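Hypothetic aldehyde deformylating oxygenase (Sulfolobus tokodaii, PDB 5V4T) binds iron in a ferritin-like helical bundle and probably works as an oxidoreductase with aldehyde deformylating oxygenase activity. Local coordinates at residues K44-A47 against N48-Q52; L51-V54 against I55-E59; I141-D144 against E145-V149. All blocks are in the same frame, centred on the assembly; numbering follows the deposited sequence.

Contacts 1 and 2 run on from each other, sharing Leu51 and Gln52. Contact 1 is the turn from helix 34-46 into helix 49-67, and contact 2 is the next part of that second helix. Contact 3 comes much later in the chain, on helix 132-155, with its centre about 11 Å from that of contact 2 and about 16 Å from that of contact 1. Contacts 2 and 3 meet at the iron, to which they give Glu57, Glu145 and His148; Glu111 of helix 98-128 completes the protein ligands. Tyr49, from contact 1, reaches Arg147 and Glu56, tying the turn to the second shell of this ferritin-like metal site.

Contact 1. Residues K44-A47 against N48-Q52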
loop_
_atom_site.group_PDB
_atom_site.type_symbol
_atom_site.label_atom_id
_atom_site.label_comp_id
_atom_site.label_asym_id
_atom_site.label_seq_id
_atom_site.Cartn_x
_atom_site.Cartn_y
_atom_site.Cartn_z
ATOM N N LYS A 44 1.030 -13.990 15.713
ATOM C CA LYS A 44 1.229 -14.672 16.967
ATOM C C LYS A 44 2.180 -15.866 16.860
ATOM O O LYS A 44 2.840 -16.227 17.839
ATOM C CB LYS A 44 -0.126 -15.080 17.552
ATOM C CG LYS A 44 -0.835 -13.891 18.129
ATOM C CD LYS A 44 -1.978 -14.266 19.075
ATOM C CE LYS A 44 -2.958 -15.151 18.398
ATOM N NZ LYS A 44 -4.116 -15.483 19.239
ATOM N N ILE A 45 2.293 -16.391 15.651
ATOM C CA ILE A 45 3.225 -17.462 15.384
ATOM C C ILE A 45 4.629 -16.969 15.329
ATOM O O ILE A 45 5.488 -17.424 16.098
ATOM C CB ILE A 45 2.900 -18.244 14.113
ATOM C CG1 ILE A 45 1.635 -19.054 14.342
ATOM C CG2 ILE A 45 4.078 -19.204 13.826
ATOM C CD1 ILE A 45 1.106 -19.669 13.090
ATOM N N ILE A 46 4.849 -15.988 14.450
ATOM C CA ILE A 46 6.189 -15.374 14.253
ATOM C C ILE A 46 6.625 -14.556 15.448
ATOM O O ILE A 46 7.766 -14.592 15.838
ATOM C CB ILE A 46 6.213 -14.419 13.011
ATOM C CG1 ILE A 46 5.714 -15.072 11.740
ATOM C CG2 ILE A 46 7.641 -13.932 12.784
ATOM C CD1 ILE A 46 6.472 -16.309 11.349
ATOM N N ALA A 47 5.674 -13.821 16.018
ATOM C CA ALA A 47 5.799 -13.135 17.340
ATOM C C ALA A 47 6.995 -12.259 17.564
ATOM O O ALA A 47 7.499 -12.163 18.692
ATOM C CB ALA A 47 5.677 -14.144 18.492
ATOM N N ASN A 48 7.482 -11.645 16.509
ATOM C CA ASN A 48 8.591 -10.659 16.709
ATOM C C ASN A 48 8.087 -9.254 16.333
ATOM O O ASN A 48 7.032 -8.801 16.849
ATOM C CB ASN A 48 9.884 -11.034 16.007
ATOM C CG ASN A 48 9.713 -11.422 14.572
ATOM O OD1 ASN A 48 10.695 -11.856 13.955
ATOM N ND2 ASN A 48 8.483 -11.263 13.989
ATOM N N TYR A 49 8.734 -8.600 15.376
ATOM C CA TYR A 49 8.155 -7.348 14.876
ATOM C C TYR A 49 6.759 -7.571 14.243
ATOM O O TYR A 49 6.024 -6.583 14.037
ATOM C CB TYR A 49 9.071 -6.762 13.793
ATOM C CG TYR A 49 8.705 -5.348 13.397
ATOM C CD1 TYR A 49 9.009 -4.288 14.249
ATOM C CD2 TYR A 49 7.960 -5.062 12.254
ATOM C CE1 TYR A 49 8.644 -2.994 13.926
ATOM C CE2 TYR A 49 7.604 -3.756 11.949
ATOM C CZ TYR A 49 7.934 -2.746 12.791
ATOM O OH TYR A 49 7.574 -1.447 12.481
ATOM N N SER A 50 6.381 -8.817 13.873
ATOM C CA SER A 50 5.122 -9.029 13.189
ATOM C C SER A 50 3.910 -8.480 13.972
ATOM O O SER A 50 2.954 -7.944 13.420
ATOM C CB SER A 50 4.907 -10.532 12.916
ATOM O OG SER A 50 4.820 -11.197 14.123
ATOM N N LEU A 51 3.976 -8.562 15.299
ATOM C CA LEU A 51 2.889 -8.045 16.101
ATOM C C LEU A 51 2.828 -6.484 16.061
ATOM O O LEU A 51 1.741 -5.950 15.991
ATOM C CB LEU A 51 3.117 -8.517 17.578
ATOM C CG LEU A 51 3.096 -10.059 17.778
ATOM C CD1 LEU A 51 3.853 -10.429 19.029
ATOM C CD2 LEU A 51 1.715 -10.556 17.821
ATOM N N GLN A 52 3.979 -5.840 16.085
ATOM C CA GLN A 52 4.062 -4.393 15.906
ATOM C C GLN A 52 3.566 -4.026 14.511
ATOM O O GLN A 52 2.841 -3.057 14.341
ATOM C CB GLN A 52 5.448 -3.895 16.182
ATOM C CG GLN A 52 5.508 -2.393 16.022
ATOM C CD GLN A 52 6.613 -1.755 16.762
ATOM O OE1 GLN A 52 7.154 -2.295 17.713
ATOM N NE2 GLN A 52 6.993 -0.571 16.301
#
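Ser50 OG sits at the middle of this turn: it is hydrogen-bonded to Ala43 O, in the last turn of helix 34-46, lies 3.3 Å from Ala47 N, and packs 3.7 Å from Ile46 CB. With chi1 at 63° the hydroxyl lies between the backbone N and the carbonyl carbon of its own residue, turned back to the end of helix 34-46. So a buried polar atom of the second helix is satisfied by a carbonyl of the first. The chain gets from one helix to the other through two residues. Ala47 is the first to leave helical geometry, with phi 51° and psi 32°, a left-handed conformation that breaks the first helix, and Asn48 follows before helix 49-67 begins. Early in that helix, Leu51 N makes a weak bond to Asn48 O of 3.4 Å. On the apolar side, Leu51 folds back over the turn and sets CD1 3.7 Å from Ala47 CA and 4.2 Å from Ala47 CB, while its other methyl, CD2, lies 4.2 Å from Lys44 CG. Asn48 runs alongside Ile46, pointing the same way. This is a tight two-residue link between consecutive helices at the surface of the bundle, where Ile46 leans on Trp98 and Arg99 of helix 98-128 and both Asn48 and Ser50 touch Phe151 of helix 132-155.

Contact 2. Residues L51-V54 against I55-E59; sequences LQQV and IEEIE. With FE (Fe (III) ion), chain C.
Leu51 through Ile58 form regular alpha-helix, each carbonyl from Leu51 to Val54 taking the N-H four residues on, as in Glu57 N to Gln53 O at 2.9 Å. This is a metal-bearing helix of the ferritin-like bundle, and its polar side chains contribute to the iron's first and second shells. Gln52 and Glu56 pair one turn apart: Gln52 NE2 donates to Glu56 OE2 at 3.0 Å, almost straight (173°) and in the plane of the amide, but it comes in from above the carboxylate, whose plane stands 88° to the amide. The same oxygen is salt-bridged to Arg147, and Glu56 OE1 is hydrogen-bonded to His148 NE2 and, weakly, to Tyr49 OH, so both ends of this buried carboxylate are held. A leucine in place of Glu56 would probably leave His148 NE2 without its hydrogen-bond partner and Arg147 without one of its balancing charges. Gln53 runs alongside Glu57, its NE2 3.5 Å from Glu57 OE2; the amide is hydrogen-bonded through OE1 to His107 and, weakly, through NE2 to Glu111. On the face toward helix 34-46, Val54 CG1 meets Ile58 CD1 at 4.3 Å, and Val54 packs on Ser39, Phe40 and Ala43. Glu57, bent at chi2 (-67°), binds the iron through OE2 alone at 2.0 Å, while its OE1 accepts a hydrogen bond of 2.9 Å from an iron-bound water.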
loop_
_atom_site.group_PDB
_atom_site.type_symbol
_atom_site.label_atom_id
_atom_site.label_comp_id
_atom_site.label_asym_id
_atom_site.label_seq_id
_atom_site.Cartn_x
_atom_site.Cartn_y
_atom_site.Cartn_z
ATOM N N LEU A 51 3.976 -8.562 15.299
ATOM C CA LEU A 51 2.889 -8.045 16.101
ATOM C C LEU A 51 2.828 -6.484 16.061
ATOM O O LEU A 51 1.741 -5.950 15.991
ATOM C CB LEU A 51 3.117 -8.517 17.578
ATOM C CG LEU A 51 3.096 -10.059 17.778
ATOM C CD1 LEU A 51 3.853 -10.429 19.029
ATOM C CD2 LEU A 51 1.715 -10.556 17.821
ATOM N N GLN A 52 3.979 -5.840 16.085
ATOM C CA GLN A 52 4.062 -4.393 15.906
ATOM C C GLN A 52 3.566 -4.026 14.511
ATOM O O GLN A 52 2.841 -3.057 14.341
ATOM C CB GLN A 52 5.448 -3.895 16.182
ATOM C CG GLN A 52 5.508 -2.393 16.022
ATOM C CD GLN A 52 6.613 -1.755 16.762
ATOM O OE1 GLN A 52 7.154 -2.295 17.713
ATOM N NE2 GLN A 52 6.993 -0.571 16.301
ATOM N N GLN A 53 3.944 -4.790 13.515
ATOM C CA GLN A 53 3.423 -4.473 12.166
ATOM C C GLN A 53 1.917 -4.490 12.052
ATOM O O GLN A 53 1.276 -3.629 11.495
ATOM C CB GLN A 53 4.057 -5.365 11.084
ATOM C CG GLN A 53 3.487 -4.998 9.701
ATOM C CD GLN A 53 4.137 -5.757 8.566
ATOM O OE1 GLN A 53 4.803 -6.786 8.765
ATOM N NE2 GLN A 53 3.806 -5.319 7.355
ATOM N N VAL A 54 1.295 -5.534 12.619
ATOM C CA VAL A 54 -0.157 -5.579 12.551
ATOM C C VAL A 54 -0.785 -4.405 13.293
ATOM O O VAL A 54 -1.756 -3.810 12.814
ATOM C CB VAL A 54 -0.647 -6.924 13.175
ATOM C CG1 VAL A 54 -2.124 -6.849 13.607
ATOM C CG2 VAL A 54 -0.397 -8.033 12.197
ATOM N N ILE A 55 -0.259 -4.064 14.452
ATOM C CA ILE A 55 -0.765 -2.865 15.174
ATOM C C ILE A 55 -0.591 -1.607 14.327
ATOM O O ILE A 55 -1.499 -0.796 14.252
ATOM C CB ILE A 55 -0.090 -2.733 16.535
ATOM C CG1 ILE A 55 -0.702 -3.835 17.439
ATOM C CG2 ILE A 55 -0.297 -1.369 17.128
ATOM C CD1 ILE A 55 0.235 -4.187 18.531
ATOM N N GLU A 56 0.559 -1.481 13.654
ATOM C CA GLU A 56 0.818 -0.329 12.813
ATOM C C GLU A 56 -0.127 -0.272 11.644
ATOM O O GLU A 56 -0.611 0.788 11.285
ATOM C CB GLU A 56 2.274 -0.238 12.352
ATOM C CG GLU A 56 3.186 0.152 13.480
ATOM C CD GLU A 56 4.635 0.026 13.233
ATOM O OE1 GLU A 56 5.065 -0.739 12.337
ATOM O OE2 GLU A 56 5.380 0.618 14.074
ATOM N N GLU A 57 -0.468 -1.407 11.051
ATOM C CA GLU A 57 -1.423 -1.396 9.961
ATOM C C GLU A 57 -2.823 -0.928 10.439
ATOM O O GLU A 57 -3.523 -0.217 9.727
ATOM C CB GLU A 57 -1.547 -2.741 9.306
ATOM C CG GLU A 57 -0.275 -3.326 8.722
ATOM C CD GLU A 57 0.281 -2.549 7.519
ATOM O OE1 GLU A 57 -0.532 -1.927 6.854
ATOM O OE2 GLU A 57 1.476 -2.672 7.225
ATOM N N ILE A 58 -3.230 -1.345 11.630
ATOM C CA ILE A 58 -4.444 -0.848 12.213
ATOM C C ILE A 58 -4.370 0.632 12.446
ATOM O O ILE A 58 -5.312 1.343 12.182
ATOM C CB ILE A 58 -4.782 -1.540 13.535
ATOM C CG1 ILE A 58 -5.020 -2.973 13.209
ATOM C CG2 ILE A 58 -5.998 -0.925 14.143
ATOM C CD1 ILE A 58 -5.090 -3.888 14.416
ATOM N N GLU A 59 -3.280 1.103 12.998
ATOM C CA GLU A 59 -3.103 2.545 13.117
ATOM C C GLU A 59 -3.224 3.336 11.819
ATOM O O GLU A 59 -3.807 4.462 11.781
ATOM C CB GLU A 59 -1.736 2.813 13.753
ATOM C CG GLU A 59 -1.664 2.422 15.190
ATOM C CD GLU A 59 -0.358 2.676 15.807
ATOM O OE1 GLU A 59 0.725 2.537 15.156
ATOM O OE2 GLU A 59 -0.393 3.121 16.975
HETATM FE FE FE C . 2.708 -1.676 5.986
HETATM O O HOH W 1 1.177 -1.411 4.618
#

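Contact 3. Residues I141-D144 against E145-V149; sequences IIED and EARHV. With FE (Fe (III) ion), chain C.
Glu145 and His148 bind the iron from one helical turn, three residues apart, in the E-x-x-H pattern of ferritin-like diiron proteins. Glu145 is bidentate, with OE1 and OE2 each 2.2 Å from the metal; a bend at chi2 (-52°) carries its carboxylate there, and CG passes 3.9 Å from Ile141 CG2. His148 coordinates through ND1. Glu57, Glu111 and a water supply the other three of six ligand atoms. Of the backbone bonds, the one from His148 N to Asp144 O is 3.0 Å long; that carbonyl oxygen also lies over one face of the imidazole, 3.1 Å from His148 CD2. The ring is thus placed by the metal, by this contact and by Glu56, which meets NE2. The charged contact flanks the ligands. Asp144 OD1 and Arg147 NH2 form a salt bridge of 2.8 Å, its hydrogen bond weak because it is bent to 125°, and the carboxylate and guanidinium planes are 65° apart. A water accepts from Arg147 NH1 at 2.7 Å and donates weakly to Asp144 OD1. Asp144 OD2 turns to His60 of the facing helix, while Arg147 NE is hydrogen-bonded to Tyr49 OH. Chemically, one turn of helix supplies three of the six donor atoms, and its acidic and basic neighbours reach across to helix 49-67; that network probably helps to fix how the ligands are presented to the iron.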
loop_
_atom_site.group_PDB
_atom_site.type_symbol
_atom_site.label_atom_id
_atom_site.label_comp_id
_atom_site.label_asym_id
_atom_site.label_seq_id
_atom_site.Cartn_x
_atom_site.Cartn_y
_atom_site.Cartn_z
ATOM N N ILE A 141 3.438 7.217 8.101
ATOM C CA ILE A 141 3.227 5.949 7.442
ATOM C C ILE A 141 4.451 5.575 6.616
ATOM O O ILE A 141 4.889 4.438 6.628
ATOM C CB ILE A 141 1.953 5.989 6.583
ATOM C CG1 ILE A 141 0.733 6.159 7.471
ATOM C CG2 ILE A 141 1.847 4.715 5.743
ATOM C CD1 ILE A 141 -0.567 6.427 6.691
ATOM N N ILE A 142 5.033 6.535 5.932
ATOM C CA ILE A 142 6.277 6.267 5.151
ATOM C C ILE A 142 7.336 5.697 6.061
ATOM O O ILE A 142 7.984 4.682 5.702
ATOM C CB ILE A 142 6.764 7.517 4.389
ATOM C CG1 ILE A 142 5.802 7.838 3.282
ATOM C CG2 ILE A 142 8.161 7.383 3.887
ATOM C CD1 ILE A 142 5.971 9.206 2.665
ATOM N N GLU A 143 7.544 6.312 7.226
ATOM C CA GLU A 143 8.532 5.779 8.162
ATOM C C GLU A 143 8.245 4.361 8.585
ATOM O O GLU A 143 9.160 3.509 8.612
ATOM C CB GLU A 143 8.662 6.702 9.349
ATOM C CG GLU A 143 9.768 6.378 10.314
ATOM C CD GLU A 143 9.860 7.457 11.418
ATOM O OE1 GLU A 143 8.851 8.140 11.722
ATOM O OE2 GLU A 143 10.954 7.599 11.972
ATOM N N ASP A 144 6.977 4.113 8.942
ATOM C CA ASP A 144 6.559 2.788 9.333
ATOM C C ASP A 144 6.806 1.812 8.200
ATOM O O ASP A 144 7.302 0.705 8.431
ATOM C CB ASP A 144 5.091 2.734 9.678
ATOM C CG ASP A 144 4.733 3.376 11.021
ATOM O OD1 ASP A 144 5.595 3.874 11.788
ATOM O OD2 ASP A 144 3.480 3.442 11.256
ATOM N N GLU A 145 6.447 2.200 6.975
ATOM C CA GLU A 145 6.521 1.278 5.849
ATOM C C GLU A 145 7.930 0.868 5.520
ATOM O O GLU A 145 8.172 -0.277 5.063
ATOM C CB GLU A 145 5.780 1.815 4.623
ATOM C CG GLU A 145 4.259 1.836 4.811
ATOM C CD GLU A 145 3.687 0.503 5.263
ATOM O OE1 GLU A 145 4.134 -0.539 4.732
ATOM O OE2 GLU A 145 2.799 0.504 6.154
ATOM N N ALA A 146 8.900 1.748 5.731
ATOM C CA ALA A 146 10.288 1.379 5.572
ATOM C C ALA A 146 10.690 0.233 6.474
ATOM O O ALA A 146 11.371 -0.703 6.045
ATOM C CB ALA A 146 11.210 2.582 5.779
ATOM N N ARG A 147 10.203 0.232 7.700
ATOM C CA ARG A 147 10.454 -0.893 8.596
ATOM C C ARG A 147 9.672 -2.103 8.219
ATOM O O ARG A 147 10.163 -3.240 8.354
ATOM C CB ARG A 147 10.130 -0.492 10.019
ATOM C CG ARG A 147 11.060 0.490 10.696
ATOM C CD ARG A 147 10.758 0.551 12.220
ATOM N NE ARG A 147 9.354 0.851 12.564
ATOM C CZ ARG A 147 8.805 2.071 12.663
ATOM N NH1 ARG A 147 9.493 3.155 12.415
ATOM N NH2 ARG A 147 7.535 2.200 12.978
ATOM N N HIS A 148 8.470 -1.925 7.690
ATOM C CA HIS A 148 7.669 -3.046 7.207
ATOM C C HIS A 148 8.400 -3.801 6.090
ATOM O O HIS A 148 8.477 -5.015 6.068
ATOM C CB HIS A 148 6.286 -2.646 6.757
ATOM C CG HIS A 148 5.419 -2.125 7.878
ATOM N ND1 HIS A 148 4.103 -1.767 7.716
ATOM C CD2 HIS A 148 5.732 -1.855 9.173
ATOM C CE1 HIS A 148 3.620 -1.353 8.870
ATOM N NE2 HIS A 148 4.588 -1.382 9.770
ATOM N N VAL A 149 8.914 -3.066 5.138
ATOM C CA VAL A 149 9.633 -3.680 4.054
ATOM C C VAL A 149 10.896 -4.402 4.498
ATOM O O VAL A 149 11.133 -5.543 4.072
ATOM C CB VAL A 149 9.937 -2.590 2.987
ATOM C CG1 VAL A 149 10.883 -3.164 1.933
ATOM C CG2 VAL A 149 8.658 -2.128 2.355
HETATM FE FE FE C . 2.708 -1.676 5.986
HETATM O O HOH W 2 8.230 5.347 13.442
HETATM O O HOH W 1 1.177 -1.411 4.618
#